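Local coordinates for protein glucokinase (Enterococcus faecalis, PDB 2QM1) that probably phosphorylates glucose at the expense of ATP, as a zinc-binding sugar kinase of the ROK family, at residues E205-D210 against A239-D244; D227-A232 against S273-F278; S281-Y286 against T299-A304. One frame throughout, in Å; residues are numbered along the deposited sequence.

Contact 1: E205-D210 against A239-D244; sequences EEFAGD and ALMVVD
The carbonyl oxygen of Glu-206 is touched by two atoms of one side chain. Met-241, present as selenomethionine, brings its methyl carbon CE to 3.8 Å from Glu-206 O, and its selenium SE lies 4.1 Å from the same oxygen. Both are van der Waals contacts; no hydrogen bond joins the two segments. The same CE also reaches Phe-207, 3.8 Å from CD2, arriving at the edge of the ring and in its plane. A single methyl group therefore touches both a carbonyl oxygen and an aromatic edge. The side chain leaves the helix with CG anti to the backbone N (chi1 -167°), runs straight through chi2, and turns only at its last torsion (chi3 -85°), which swings CE round to its two partners. Architecturally, this is a loop resting on a helix: residues 205-210 lie in the link between helices 193-203 and 212-218, and Met-241 projects from the long helix 237-261 to meet them. The Phe-207 ring also meets that of Phe-238, near the start of the same long helix, with planes at about 45°, and its side chain touches Lys-214 of helix 212-218. One residue further along the long helix, Val-242 packs against Val-196, Val-199 and Ala-200 of helix 193-203, while the Met-241 contact stays at the protein surface.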
ATOM      1  N   GLU B 205      26.156 -19.379  15.225  1.00 52.23           N
ATOM      2  CA  GLU B 205      27.175 -18.821  16.111  1.00 54.11           C
ATOM      3  C   GLU B 205      26.629 -18.191  17.420  1.00 55.38           C
ATOM      4  O   GLU B 205      27.393 -17.931  18.347  1.00 55.27           O
ATOM      5  CB  GLU B 205      27.947 -17.752  15.344  1.00 54.09           C
ATOM      6  CG  GLU B 205      27.124 -16.500  15.120  1.00 54.63           C
ATOM      7  CD  GLU B 205      27.769 -15.530  14.189  1.00 57.14           C
ATOM      8  OE1 GLU B 205      27.895 -14.364  14.595  1.00 59.28           O
ATOM      9  OE2 GLU B 205      28.154 -15.918  13.057  1.00 58.36           O
ATOM     10  N   GLU B 206      25.327 -17.911  17.471  1.00 56.49           N
ATOM     11  CA  GLU B 206      24.693 -17.353  18.664  1.00 58.37           C
ATOM     12  C   GLU B 206      24.045 -18.463  19.501  1.00 58.77           C
ATOM     13  O   GLU B 206      23.286 -18.200  20.439  1.00 59.68           O
ATOM     14  CB  GLU B 206      23.643 -16.310  18.264  1.00 57.58           C
ATOM     15  CG  GLU B 206      24.203 -15.174  17.414  1.00 58.78           C
ATOM     16  CD  GLU B 206      23.199 -14.065  17.160  1.00 60.22           C
ATOM     17  OE1 GLU B 206      22.296 -13.883  18.024  1.00 61.01           O
ATOM     18  OE2 GLU B 206      23.323 -13.379  16.103  1.00 61.64           O
ATOM     19  N   PHE B 207      24.339 -19.707  19.156  1.00 59.02           N
ATOM     20  CA  PHE B 207      23.737 -20.820  19.855  1.00 59.28           C
ATOM     21  C   PHE B 207      24.831 -21.795  20.240  1.00 59.71           C
ATOM     22  O   PHE B 207      25.347 -22.527  19.391  1.00 59.65           O
ATOM     23  CB  PHE B 207      22.654 -21.482  18.995  1.00 59.08           C
ATOM     24  CG  PHE B 207      21.869 -22.531  19.718  1.00 58.38           C
ATOM     25  CD1 PHE B 207      22.212 -23.867  19.612  1.00 57.58           C
ATOM     26  CD2 PHE B 207      20.795 -22.186  20.519  1.00 58.72           C
ATOM     27  CE1 PHE B 207      21.486 -24.846  20.300  1.00 58.47           C
ATOM     28  CE2 PHE B 207      20.075 -23.164  21.210  1.00 58.50           C
ATOM     29  CZ  PHE B 207      20.420 -24.485  21.098  1.00 58.14           C
ATOM     30  N   ALA B 208      25.172 -21.775  21.531  1.00 60.32           N
ATOM     31  CA  ALA B 208      26.247 -22.582  22.113  1.00 60.85           C
ATOM     32  C   ALA B 208      25.859 -24.042  22.385  1.00 61.00           C
ATOM     33  O   ALA B 208      26.742 -24.877  22.657  1.00 62.26           O
ATOM     34  CB  ALA B 208      26.793 -21.912  23.411  1.00 60.64           C
ATOM     35  N   GLY B 209      24.559 -24.351  22.331  1.00 60.63           N
ATOM     36  CA  GLY B 209      24.066 -25.724  22.577  1.00 59.15           C
ATOM     37  C   GLY B 209      24.170 -26.588  21.329  1.00 58.19           C
ATOM     38  O   GLY B 209      24.895 -26.232  20.389  1.00 58.27           O
ATOM     39  N   ASP B 210      23.495 -27.732  21.319  0.50 57.68           N
ATOM     40  CA  ASP B 210      23.316 -28.459  20.060  0.50 56.91           C
ATOM     41  C   ASP B 210      21.941 -29.074  19.898  0.50 56.41           C
ATOM     42  O   ASP B 210      21.240 -29.392  20.865  0.50 56.59           O
ATOM     43  CB  ASP B 210      24.417 -29.489  19.758  0.50 56.76           C
ATOM     44  CG  ASP B 210      24.472 -29.857  18.267  0.50 56.13           C
ATOM     45  OD1 ASP B 210      24.773 -28.977  17.436  0.50 53.23           O
ATOM     46  OD2 ASP B 210      24.205 -31.029  17.927  0.50 57.28           O
ATOM     47  N   ALA B 239      15.897 -24.297  16.247  1.00 47.16           N
ATOM     48  CA  ALA B 239      14.785 -24.024  15.343  1.00 46.84           C
ATOM     49  C   ALA B 239      13.866 -22.912  15.843  1.00 46.72           C
ATOM     50  O   ALA B 239      13.288 -22.168  15.053  1.00 46.95           O
ATOM     51  CB  ALA B 239      14.004 -25.271  15.074  1.00 46.08           C
ATOM     52  N   LEU B 240      13.739 -22.797  17.157  1.00 46.65           N
ATOM     53  CA  LEU B 240      12.824 -21.827  17.763  1.00 46.68           C
ATOM     54  C   LEU B 240      13.415 -20.417  17.706  1.00 46.69           C
ATOM     55  O   LEU B 240      12.673 -19.432  17.626  1.00 46.56           O
ATOM     56  CB  LEU B 240      12.509 -22.214  19.226  1.00 47.16           C
ATOM     57  CG  LEU B 240      11.550 -23.394  19.422  1.00 46.97           C
ATOM     58  CD1 LEU B 240      11.622 -23.984  20.841  1.00 49.55           C
ATOM     59  CD2 LEU B 240      10.123 -22.938  19.036  1.00 49.02           C
HETATM   60  N   MSE B 241      14.741 -20.342  17.793  1.00 46.50           N
HETATM   61  CA  MSE B 241      15.477 -19.092  17.641  1.00 48.03           C
HETATM   62  C   MSE B 241      15.373 -18.590  16.192  1.00 46.29           C
HETATM   63  O   MSE B 241      15.151 -17.390  15.987  1.00 46.01           O
HETATM   64  CB  MSE B 241      16.937 -19.290  18.057  1.00 48.04           C
HETATM   65  CG  MSE B 241      17.762 -18.012  18.239  1.00 50.29           C
HETATM   66 SE   MSE B 241      19.680 -18.357  18.566  0.55 55.71          SE
HETATM   67  CE  MSE B 241      19.484 -18.592  20.482  1.00 44.85           C
ATOM     68  N   VAL B 242      15.496 -19.508  15.219  1.00 44.67           N
ATOM     69  CA  VAL B 242      15.423 -19.180  13.764  1.00 44.27           C
ATOM     70  C   VAL B 242      14.034 -18.741  13.323  1.00 44.32           C
ATOM     71  O   VAL B 242      13.886 -17.667  12.759  1.00 43.78           O
ATOM     72  CB  VAL B 242      15.914 -20.349  12.851  1.00 44.47           C
ATOM     73  CG1 VAL B 242      15.902 -19.939  11.366  1.00 43.08           C
ATOM     74  CG2 VAL B 242      17.310 -20.820  13.274  1.00 43.36           C
ATOM     75  N   VAL B 243      13.024 -19.577  13.585  1.00 44.67           N
ATOM     76  CA  VAL B 243      11.606 -19.202  13.431  1.00 45.03           C
ATOM     77  C   VAL B 243      11.274 -17.823  14.039  1.00 44.72           C
ATOM     78  O   VAL B 243      10.687 -17.004  13.385  1.00 45.59           O
ATOM     79  CB  VAL B 243      10.668 -20.297  14.030  1.00 44.19           C
ATOM     80  CG1 VAL B 243       9.292 -19.786  14.264  1.00 46.10           C
ATOM     81  CG2 VAL B 243      10.616 -21.531  13.146  1.00 44.74           C
ATOM     82  N   ASP B 244      11.659 -17.600  15.284  1.00 45.05           N
ATOM     83  CA  ASP B 244      11.526 -16.317  15.995  1.00 45.39           C
ATOM     84  C   ASP B 244      12.098 -15.123  15.229  1.00 44.60           C
ATOM     85  O   ASP B 244      11.455 -14.083  15.075  1.00 43.64           O
ATOM     86  CB  ASP B 244      12.269 -16.442  17.311  1.00 45.74           C
ATOM     87  CG  ASP B 244      11.467 -15.986  18.474  1.00 50.46           C
ATOM     88  OD1 ASP B 244      10.854 -14.894  18.394  1.00 55.05           O
ATOM     89  OD2 ASP B 244      11.447 -16.732  19.491  1.00 57.00           O
TER

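Contact 2: D227-A232 against S273-F278; sequences DVFEFA and SAAGEF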
ATOM      1  N   ASP B 227      10.749 -28.185   7.353  1.00 58.04           N
ATOM      2  CA  ASP B 227      11.580 -28.927   8.337  1.00 57.30           C
ATOM      3  C   ASP B 227      12.053 -28.028   9.484  1.00 54.86           C
ATOM      4  O   ASP B 227      12.074 -28.463  10.620  1.00 54.71           O
ATOM      5  CB  ASP B 227      12.813 -29.624   7.712  1.00 58.42           C
ATOM      6  CG  ASP B 227      12.456 -30.821   6.841  1.00 61.98           C
ATOM      7  OD1 ASP B 227      11.671 -30.657   5.882  1.00 65.62           O
ATOM      8  OD2 ASP B 227      13.005 -31.923   7.089  1.00 65.50           O
ATOM      9  N   VAL B 228      12.427 -26.787   9.169  1.00 52.93           N
ATOM     10  CA  VAL B 228      12.888 -25.801  10.170  1.00 50.75           C
ATOM     11  C   VAL B 228      11.799 -25.499  11.177  1.00 50.68           C
ATOM     12  O   VAL B 228      12.027 -25.539  12.376  1.00 49.83           O
ATOM     13  CB  VAL B 228      13.394 -24.487   9.510  1.00 50.20           C
ATOM     14  CG1 VAL B 228      13.536 -23.386  10.525  1.00 47.14           C
ATOM     15  CG2 VAL B 228      14.720 -24.739   8.769  1.00 47.96           C
ATOM     16  N   PHE B 229      10.613 -25.217  10.658  1.00 50.98           N
ATOM     17  CA  PHE B 229       9.413 -25.045  11.468  1.00 51.71           C
ATOM     18  C   PHE B 229       9.035 -26.329  12.234  1.00 52.01           C
ATOM     19  O   PHE B 229       8.702 -26.262  13.419  1.00 52.01           O
ATOM     20  CB  PHE B 229       8.254 -24.449  10.625  1.00 50.69           C
ATOM     21  CG  PHE B 229       8.371 -22.951  10.420  1.00 51.50           C
ATOM     22  CD1 PHE B 229       7.624 -22.067  11.198  1.00 50.55           C
ATOM     23  CD2 PHE B 229       9.255 -22.420   9.465  1.00 50.43           C
ATOM     24  CE1 PHE B 229       7.756 -20.699  11.048  1.00 50.31           C
ATOM     25  CE2 PHE B 229       9.404 -21.047   9.310  1.00 49.70           C
ATOM     26  CZ  PHE B 229       8.652 -20.179  10.099  1.00 50.67           C
ATOM     27  N   GLU B 230       9.142 -27.489  11.589  1.00 52.87           N
ATOM     28  CA  GLU B 230       8.846 -28.760  12.256  1.00 55.10           C
ATOM     29  C   GLU B 230       9.775 -29.040  13.475  1.00 54.34           C
ATOM     30  O   GLU B 230       9.306 -29.530  14.511  1.00 53.88           O
ATOM     31  CB  GLU B 230       8.853 -29.928  11.249  1.00 55.57           C
ATOM     32  CG  GLU B 230       8.219 -31.230  11.777  1.00 58.77           C
ATOM     33  CD  GLU B 230       8.328 -32.439  10.814  1.00 59.73           C
ATOM     34  OE1 GLU B 230       7.291 -32.881  10.275  1.00 66.69           O
ATOM     35  OE2 GLU B 230       9.443 -32.977  10.601  1.00 67.35           O
ATOM     36  N   PHE B 231      11.069 -28.725  13.353  1.00 53.33           N
ATOM     37  CA  PHE B 231      11.991 -28.804  14.501  1.00 52.98           C
ATOM     38  C   PHE B 231      11.533 -27.860  15.587  1.00 52.93           C
ATOM     39  O   PHE B 231      11.576 -28.210  16.752  1.00 52.56           O
ATOM     40  CB  PHE B 231      13.424 -28.477  14.118  1.00 52.20           C
ATOM     41  CG  PHE B 231      14.160 -29.613  13.480  1.00 53.88           C
ATOM     42  CD1 PHE B 231      14.558 -29.537  12.144  1.00 54.19           C
ATOM     43  CD2 PHE B 231      14.446 -30.773  14.203  1.00 53.40           C
ATOM     44  CE1 PHE B 231      15.255 -30.605  11.533  1.00 54.16           C
ATOM     45  CE2 PHE B 231      15.140 -31.848  13.605  1.00 55.10           C
ATOM     46  CZ  PHE B 231      15.544 -31.759  12.270  1.00 53.42           C
ATOM     47  N   ALA B 232      11.067 -26.673  15.191  1.00 54.01           N
ATOM     48  CA  ALA B 232      10.601 -25.685  16.152  1.00 55.34           C
ATOM     49  C   ALA B 232       9.382 -26.211  16.906  1.00 56.43           C
ATOM     50  O   ALA B 232       9.391 -26.259  18.128  1.00 56.15           O
ATOM     51  CB  ALA B 232      10.305 -24.353  15.488  1.00 54.65           C
ATOM     52  N   SER B 273       4.158 -22.192   3.862  1.00 55.25           N
ATOM     53  CA  SER B 273       2.907 -22.008   4.589  1.00 55.51           C
ATOM     54  C   SER B 273       2.293 -23.334   4.995  1.00 55.32           C
ATOM     55  O   SER B 273       1.379 -23.367   5.821  1.00 55.52           O
ATOM     56  CB  SER B 273       1.915 -21.175   3.770  1.00 55.23           C
ATOM     57  OG  SER B 273       1.238 -21.972   2.819  1.00 55.88           O
ATOM     58  N   ALA B 274       2.799 -24.421   4.407  1.00 55.28           N
ATOM     59  CA  ALA B 274       2.458 -25.788   4.827  1.00 55.76           C
ATOM     60  C   ALA B 274       2.715 -25.947   6.317  1.00 55.22           C
ATOM     61  O   ALA B 274       2.075 -26.753   6.999  1.00 56.41           O
ATOM     62  CB  ALA B 274       3.291 -26.837   4.021  1.00 55.31           C
ATOM     63  N   ALA B 275       3.677 -25.178   6.800  1.00 54.83           N
ATOM     64  CA  ALA B 275       4.083 -25.195   8.198  1.00 53.75           C
ATOM     65  C   ALA B 275       2.877 -24.914   9.083  1.00 53.12           C
ATOM     66  O   ALA B 275       2.826 -25.339  10.238  1.00 53.17           O
ATOM     67  CB  ALA B 275       5.186 -24.158   8.422  1.00 54.19           C
ATOM     68  N   GLY B 276       1.905 -24.177   8.538  1.00 51.65           N
ATOM     69  CA  GLY B 276       0.603 -24.135   9.166  1.00 50.39           C
ATOM     70  C   GLY B 276       0.525 -23.200  10.349  1.00 49.21           C
ATOM     71  O   GLY B 276       1.164 -22.133  10.369  1.00 48.85           O
ATOM     72  N   GLU B 277      -0.242 -23.615  11.341  1.00 48.18           N
ATOM     73  CA  GLU B 277      -0.626 -22.739  12.423  1.00 47.82           C
ATOM     74  C   GLU B 277       0.567 -22.205  13.227  1.00 47.42           C
ATOM     75  O   GLU B 277       0.515 -21.103  13.749  1.00 47.62           O
ATOM     76  CB  GLU B 277      -1.680 -23.420  13.316  1.00 48.88           C
ATOM     77  CG  GLU B 277      -2.110 -22.633  14.609  1.00 49.36           C
ATOM     78  CD  GLU B 277      -2.716 -21.231  14.333  1.00 51.54           C
ATOM     79  OE1 GLU B 277      -3.154 -20.949  13.184  1.00 51.10           O
ATOM     80  OE2 GLU B 277      -2.760 -20.400  15.279  1.00 51.80           O
ATOM     81  N   PHE B 278       1.634 -22.985  13.311  1.00 46.65           N
ATOM     82  CA  PHE B 278       2.790 -22.621  14.118  1.00 46.52           C
ATOM     83  C   PHE B 278       3.487 -21.393  13.523  1.00 45.66           C
ATOM     84  O   PHE B 278       3.908 -20.498  14.246  1.00 45.01           O
ATOM     85  CB  PHE B 278       3.739 -23.816  14.200  1.00 47.75           C
ATOM     86  CG  PHE B 278       4.896 -23.610  15.120  1.00 48.41           C
ATOM     87  CD1 PHE B 278       6.095 -23.075  14.636  1.00 48.49           C
ATOM     88  CD2 PHE B 278       4.797 -23.959  16.462  1.00 48.18           C
ATOM     89  CE1 PHE B 278       7.173 -22.880  15.479  1.00 49.09           C
ATOM     90  CE2 PHE B 278       5.869 -23.771  17.326  1.00 50.37           C
ATOM     91  CZ  PHE B 278       7.060 -23.230  16.841  1.00 48.90           C
TER
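Phe-229 meets the opposite segment from its first side-chain carbon onward. Its CB lies 3.8 Å from CB of Ala-275, and the next atom, CG, is 3.9 Å from that same methyl, which approaches the ring obliquely. With CG anti to the carbonyl carbon (chi1 -79°), the ring slopes past Ala-275 and carries CD1 to within 3.9 Å of CD1 of Phe-278. The two phenylalanines touch edge to edge through these carbons, each near the plane of the other's ring, so no faces are stacked. Over one face of the Phe-229 ring lies the CG2 methyl of Val-243. Phe-278 then spans the remaining distance to the helix: its CE1 is 3.5 Å from CB of Ala-232, and its CZ lies 3.7 Å from that CB. Ala-232 stands one turn after Phe-229, and the small methyl leaves room for an aromatic tip close to the helix backbone. Ala-275 closes a short 3-10 turn, in which Gly-276 N bonds to Ser-273 O. Gly-276, at positive phi, is the N-cap residue that starts the next helix. The contact thus sets helix 225-233 against the 3-10 turn and first turn of helix 277-289, on the connection that follows strand 265-269, while Val-243 of helix 237-261 packs on both Phe-229 and Ala-232, and Ala-239 on Ala-232.

Contact 3: S281-Y286 against T299-A304; sequences SRVEKY and TKIKLA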
ATOM      1  N   SER B 281       0.885 -18.214  13.712  0.50 38.81           N
ATOM      2  CA  SER B 281       0.884 -17.686  15.040  0.50 37.36           C
ATOM      3  C   SER B 281       2.031 -16.707  15.288  0.50 37.73           C
ATOM      4  O   SER B 281       1.807 -15.624  15.861  0.50 36.89           O
ATOM      5  CB  SER B 281       0.922 -18.831  16.051  0.50 36.63           C
ATOM      6  OG  SER B 281       0.047 -18.495  17.101  0.50 34.67           O
ATOM      7  N   ARG B 282       3.239 -17.074  14.846  0.60 37.37           N
ATOM      8  CA  ARG B 282       4.421 -16.316  15.173  0.60 37.30           C
ATOM      9  C   ARG B 282       4.437 -15.075  14.312  0.60 36.74           C
ATOM     10  O   ARG B 282       4.873 -14.011  14.747  0.60 36.30           O
ATOM     11  CB  ARG B 282       5.662 -17.213  15.085  0.60 37.42           C
ATOM     12  CG  ARG B 282       5.839 -18.004  16.401  0.60 40.38           C
ATOM     13  CD  ARG B 282       6.211 -19.461  16.269  0.60 43.97           C
ATOM     14  NE  ARG B 282       5.250 -20.300  17.012  0.60 48.60           N
ATOM     15  CZ  ARG B 282       5.345 -20.625  18.298  0.60 50.41           C
ATOM     16  NH1 ARG B 282       4.412 -21.381  18.881  0.60 50.71           N
ATOM     17  NH2 ARG B 282       6.371 -20.196  19.016  0.60 55.45           N
ATOM     18  N   VAL B 283       3.892 -15.190  13.108  1.00 36.62           N
ATOM     19  CA  VAL B 283       3.764 -14.009  12.283  1.00 35.51           C
ATOM     20  C   VAL B 283       2.798 -13.035  12.959  1.00 36.52           C
ATOM     21  O   VAL B 283       3.140 -11.829  13.169  1.00 37.14           O
ATOM     22  CB  VAL B 283       3.446 -14.297  10.812  1.00 34.00           C
ATOM     23  CG1 VAL B 283       3.316 -12.953  10.085  1.00 33.90           C
ATOM     24  CG2 VAL B 283       4.600 -15.096  10.223  1.00 33.34           C
ATOM     25  N   GLU B 284       1.614 -13.558  13.312  1.00 35.99           N
ATOM     26  CA  GLU B 284       0.553 -12.757  13.944  1.00 36.65           C
ATOM     27  C   GLU B 284       1.078 -12.072  15.219  1.00 36.73           C
ATOM     28  O   GLU B 284       0.818 -10.882  15.457  1.00 36.67           O
ATOM     29  CB  GLU B 284      -0.667 -13.635  14.277  1.00 37.17           C
ATOM     30  CG  GLU B 284      -1.773 -12.864  14.957  1.00 38.87           C
ATOM     31  CD  GLU B 284      -2.808 -13.754  15.576  1.00 42.31           C
ATOM     32  OE1 GLU B 284      -2.637 -14.098  16.789  1.00 41.70           O
ATOM     33  OE2 GLU B 284      -3.799 -14.065  14.862  1.00 40.54           O
ATOM     34  N   LYS B 285       1.854 -12.802  15.995  1.00 36.22           N
ATOM     35  CA  LYS B 285       2.420 -12.259  17.234  1.00 37.19           C
ATOM     36  C   LYS B 285       3.299 -10.984  17.038  1.00 37.12           C
ATOM     37  O   LYS B 285       3.181 -10.009  17.774  1.00 37.82           O
ATOM     38  CB  LYS B 285       3.201 -13.336  17.963  1.00 37.61           C
ATOM     39  CG  LYS B 285       4.010 -12.729  19.114  1.00 39.92           C
ATOM     40  CD  LYS B 285       5.133 -13.578  19.697  1.00 46.91           C
ATOM     41  CE  LYS B 285       5.626 -12.820  20.929  1.00 50.07           C
ATOM     42  NZ  LYS B 285       6.577 -13.529  21.845  1.00 62.41           N
ATOM     43  N   TYR B 286       4.173 -10.999  16.045  1.00 37.22           N
ATOM     44  CA  TYR B 286       4.964  -9.826  15.739  1.00 38.61           C
ATOM     45  C   TYR B 286       4.201  -8.736  14.973  1.00 37.18           C
ATOM     46  O   TYR B 286       4.424  -7.568  15.193  1.00 36.54           O
ATOM     47  CB  TYR B 286       6.269 -10.223  15.035  1.00 40.00           C
ATOM     48  CG  TYR B 286       7.271 -10.907  15.965  1.00 40.99           C
ATOM     49  CD1 TYR B 286       7.941 -10.171  16.919  1.00 46.10           C
ATOM     50  CD2 TYR B 286       7.540 -12.273  15.874  1.00 41.47           C
ATOM     51  CE1 TYR B 286       8.866 -10.749  17.779  1.00 46.56           C
ATOM     52  CE2 TYR B 286       8.476 -12.884  16.740  1.00 44.23           C
ATOM     53  CZ  TYR B 286       9.134 -12.090  17.686  1.00 46.60           C
ATOM     54  OH  TYR B 286      10.054 -12.608  18.586  1.00 47.54           O
ATOM     55  N   THR B 299      -7.203  -5.982  11.133  1.00 38.63           N
ATOM     56  CA  THR B 299      -6.510  -6.783  10.112  1.00 38.65           C
ATOM     57  C   THR B 299      -6.109  -8.164  10.647  1.00 38.71           C
ATOM     58  O   THR B 299      -5.544  -8.280  11.742  1.00 36.68           O
ATOM     59  CB  THR B 299      -5.310  -6.043   9.485  1.00 40.60           C
ATOM     60  OG1 THR B 299      -5.761  -4.820   8.812  1.00 39.79           O
ATOM     61  CG2 THR B 299      -4.594  -6.973   8.452  1.00 40.05           C
ATOM     62  N   LYS B 300      -6.496  -9.217   9.906  1.00 38.43           N
ATOM     63  CA  LYS B 300      -6.254 -10.590  10.389  1.00 40.65           C
ATOM     64  C   LYS B 300      -5.123 -11.270   9.641  1.00 39.99           C
ATOM     65  O   LYS B 300      -4.991 -11.078   8.422  1.00 40.61           O
ATOM     66  CB  LYS B 300      -7.527 -11.427  10.284  1.00 40.51           C
ATOM     67  CG  LYS B 300      -8.673 -10.844  11.155  1.00 42.28           C
ATOM     68  CD  LYS B 300      -9.984 -11.595  10.952  1.00 45.12           C
ATOM     69  CE  LYS B 300     -10.770 -11.026   9.765  1.00 50.71           C
ATOM     70  NZ  LYS B 300     -12.208 -10.995  10.179  1.00 54.77           N
ATOM     71  N   ILE B 301      -4.314 -12.042  10.364  1.00 38.74           N
ATOM     72  CA  ILE B 301      -3.225 -12.828   9.731  1.00 38.80           C
ATOM     73  C   ILE B 301      -3.736 -14.265   9.426  1.00 39.11           C
ATOM     74  O   ILE B 301      -4.062 -15.028  10.332  1.00 37.69           O
ATOM     75  CB  ILE B 301      -1.922 -12.848  10.574  1.00 38.38           C
ATOM     76  CG1 ILE B 301      -1.366 -11.421  10.829  1.00 35.29           C
ATOM     77  CG2 ILE B 301      -0.837 -13.708   9.899  1.00 39.28           C
ATOM     78  CD1 ILE B 301      -1.342 -10.446   9.509  1.00 30.20           C
ATOM     79  N   LYS B 302      -3.804 -14.599   8.139  1.00 39.98           N
ATOM     80  CA  LYS B 302      -4.401 -15.852   7.669  1.00 40.80           C
ATOM     81  C   LYS B 302      -3.388 -16.711   6.895  1.00 40.78           C
ATOM     82  O   LYS B 302      -2.366 -16.191   6.413  1.00 40.55           O
ATOM     83  CB  LYS B 302      -5.632 -15.545   6.791  1.00 41.73           C
ATOM     84  CG  LYS B 302      -6.711 -14.698   7.479  1.00 44.38           C
ATOM     85  CD  LYS B 302      -8.011 -14.840   6.688  1.00 51.21           C
ATOM     86  CE  LYS B 302      -9.162 -14.089   7.381  1.00 57.51           C
ATOM     87  NZ  LYS B 302     -10.381 -13.990   6.477  1.00 58.76           N
ATOM     88  N   LEU B 303      -3.657 -18.030   6.820  1.00 41.14           N
ATOM     89  CA  LEU B 303      -2.956 -18.945   5.920  1.00 40.24           C
ATOM     90  C   LEU B 303      -3.711 -19.097   4.594  1.00 41.35           C
ATOM     91  O   LEU B 303      -4.949 -18.984   4.560  1.00 40.78           O
ATOM     92  CB  LEU B 303      -2.840 -20.301   6.551  1.00 41.40           C
ATOM     93  CG  LEU B 303      -1.933 -20.487   7.749  1.00 39.76           C
ATOM     94  CD1 LEU B 303      -2.325 -21.829   8.373  1.00 42.73           C
ATOM     95  CD2 LEU B 303      -0.466 -20.461   7.314  1.00 43.38           C
ATOM     96  N   ALA B 304      -2.988 -19.323   3.498  1.00 40.40           N
ATOM     97  CA  ALA B 304      -3.653 -19.523   2.186  1.00 41.20           C
ATOM     98  C   ALA B 304      -4.464 -20.813   2.270  1.00 42.90           C
ATOM     99  O   ALA B 304      -4.016 -21.765   2.928  1.00 40.98           O
ATOM    100  CB  ALA B 304      -2.626 -19.676   1.107  1.00 40.67           C
TER
HETATM  101  O   HOH W   1      -4.963 -12.421  12.941  1.00 24.00           O
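Ile-301 packs against CA and CB of Glu-284, at the root of its side chain, rather than meeting its carboxylate end. Its CG1 comes to 3.9 Å from CA of Glu-284, and the two CB atoms are 4.0 Å apart, so the branched root of the isoleucine rests directly on the helix surface. The two branches divide the work. CG1 is anti to the carbonyl carbon (chi1 -59°) and goes to Glu-284, whereas CG2 is directed to Val-283 and lies 4.2 Å from its CG1. Beyond this apolar base the glutamate turns polar. Its extended chain, with CG anti to the backbone N (chi1 179°), reaches out across the strand direction and brings OE2 to a water. That water donates to Glu-284 OE2 at 2.8 Å and accepts from Ile-301 N at 2.7 Å, linking helix to strand without any direct hydrogen bond between the segments. Arg-280, one turn earlier on the helix, completes the network: its NH1 makes a salt bridge to Glu-284 OE2 and also hydrogen-bonds to Ile-301 O. The N-H and C=O of Ile-301 are thus both engaged from the helix, one through water and the other by the arginine, and OE2 has two partners that would be expected to stabilise its negative charge. On its other edge the strand pairs with its neighbour, through Lys-300 and Lys-302. Ile-301 also packs on Val-266 and Ile-268 of strand 265-269, and Val-283 on Cys-247 and Leu-250 of helix 237-261. Strand 265-269, helix 277-289 and strand 300-303 form a beta-alpha-beta crossover between adjacent parallel strands, placing the contact at the border of a five-stranded sheet with the 3-2-1-4-5 order characteristic of the actin-like ATPase fold shared by ROK kinases.

Overall arrangement
The three contacts form a path from the outer helices to the sheet. Contacts 1 and 2 alternate along the chain, their centres about 15 Å apart, and helices 225-233 and 237-261 join them directly: Ala-239 CB lies 3.4 Å from Phe-231 CB. Contacts 2 and 3 follow in series, their centres about 14 Å apart, and share helix 277-289; Leu-303 CD1 on the edge strand reaches Gly-276 C at 3.7 Å. The centres of contacts 1 and 3 are about 22 Å apart; in the conformer modelled here, Val-243 CG1 packs on Arg-282 CD, a tentative link. All three lie away from the magnesium site and from the zinc site of His-169, Cys-179, Cys-181 and Cys-186.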